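Betaine aldehyde dehydrogenase (Staphylococcus aureus subsp. aureus COL, PDB 4QTO) catalyses the oxidation of betaine aldehyde to glycine betaine, probably with NAD as the electron acceptor, as a member of the aldehyde dehydrogenase family. Local coordinates at residues A[131-134]-A[135-138]. Sequence-based numbering, arbitrary orientation.
Sequences ADMD and DIHN
Ile136 lies against Met133 and Asp132 one turn earlier on helix 126-146 of the aldehyde dehydrogenase fold, a continuous alpha-helix by its i+4 to i N-H...O bonds: Asp135 N to Ala131 O, Ile136 N to Asp132 O, His137 N to Met133 O and Asn138 N to Asp134 O, with N-H...O angles of 159° to 167°. Followed outward, Ile136 CB lies near Asp132 O, and Ile136 CG1 comes to 3.2 Å of that oxygen. Ile136 CD1 still touches Asp132 O at 3.3 Å. CG1 stands beside the backbone N (chi1 -67°), which turns this branch back along the helix over Asp132 O, which receives the hydrogen bond from Ile136 N at 2.8 Å. At the tip, Ile136 CD1 meets Met133 SD at 3.8 Å; the two chains run alongside each other in the same direction. Helices 183-197 and 93-109 cover Ile136 through Leu184, Leu185, Ser188 and Ile107, while helix 111-122 packs on Met133. The carboxylate of Asp132, a buried residue, is paired through OD2 with Lys124, and Asp134 OD1 with Arg111. Toward the subunit interface, Asn138 OD1 bonds to Lys98 NZ of the second subunit, while Asn138 CG rests 3.6 Å from Asp134 O.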
# COMPACT_ATOMS: atom_id res chain seq x y z
N ALA A 131 -28.30 17.19 1.73
CA ALA A 131 -27.22 16.45 1.02
C ALA A 131 -25.88 16.61 1.74
O ALA A 131 -25.12 15.63 1.87
CB ALA A 131 -27.12 16.93 -0.44
N ASP A 132 -25.56 17.82 2.20
CA ASP A 132 -24.35 18.05 2.97
C ASP A 132 -24.34 17.19 4.21
O ASP A 132 -23.31 16.59 4.54
CB ASP A 132 -24.23 19.48 3.55
CG ASP A 132 -23.73 20.52 2.61
OD1 ASP A 132 -23.49 20.26 1.40
OD2 ASP A 132 -23.59 21.67 3.16
N MET A 133 -25.47 17.11 4.92
CA MET A 133 -25.48 16.34 6.17
C MET A 133 -25.27 14.85 5.93
O MET A 133 -24.62 14.17 6.74
CB MET A 133 -26.74 16.58 7.02
CG MET A 133 -26.90 18.04 7.40
SD MET A 133 -25.46 18.75 8.22
CE MET A 133 -25.47 20.43 7.63
N ASP A 134 -25.79 14.35 4.82
CA ASP A 134 -25.58 12.95 4.46
C ASP A 134 -24.09 12.75 4.16
O ASP A 134 -23.48 11.75 4.57
CB ASP A 134 -26.44 12.56 3.26
CG ASP A 134 -27.91 12.50 3.59
OD1 ASP A 134 -28.26 12.35 4.77
OD2 ASP A 134 -28.73 12.61 2.65
N ASP A 135 -23.50 13.70 3.45
CA ASP A 135 -22.09 13.60 3.16
C ASP A 135 -21.21 13.67 4.43
O ASP A 135 -20.22 12.94 4.57
CB ASP A 135 -21.74 14.68 2.18
CG ASP A 135 -20.53 14.37 1.44
OD1 ASP A 135 -20.34 13.16 1.12
OD2 ASP A 135 -19.81 15.33 1.14
N ILE A 136 -21.55 14.58 5.34
CA ILE A 136 -20.83 14.74 6.59
C ILE A 136 -20.84 13.46 7.42
O ILE A 136 -19.82 13.04 7.94
CB ILE A 136 -21.34 15.95 7.38
CG1 ILE A 136 -20.99 17.23 6.59
CG2 ILE A 136 -20.77 16.00 8.77
CD1 ILE A 136 -21.85 18.40 6.94
N HIS A 137 -22.00 12.81 7.50
CA HIS A 137 -22.08 11.52 8.17
C HIS A 137 -21.08 10.54 7.52
O HIS A 137 -20.34 9.83 8.23
CB HIS A 137 -23.50 10.94 8.05
CG HIS A 137 -23.62 9.52 8.52
ND1 HIS A 137 -23.64 9.18 9.85
CD2 HIS A 137 -23.68 8.36 7.83
CE1 HIS A 137 -23.75 7.86 9.96
NE2 HIS A 137 -23.81 7.34 8.75
N ASN A 138 -21.06 10.49 6.19
CA ASN A 138 -20.17 9.59 5.48
C ASN A 138 -18.68 9.94 5.63
O ASN A 138 -17.85 9.05 5.64
CB ASN A 138 -20.57 9.45 4.04
CG ASN A 138 -21.83 8.62 3.89
OD1 ASN A 138 -22.06 7.68 4.69
ND2 ASN A 138 -22.62 8.90 2.86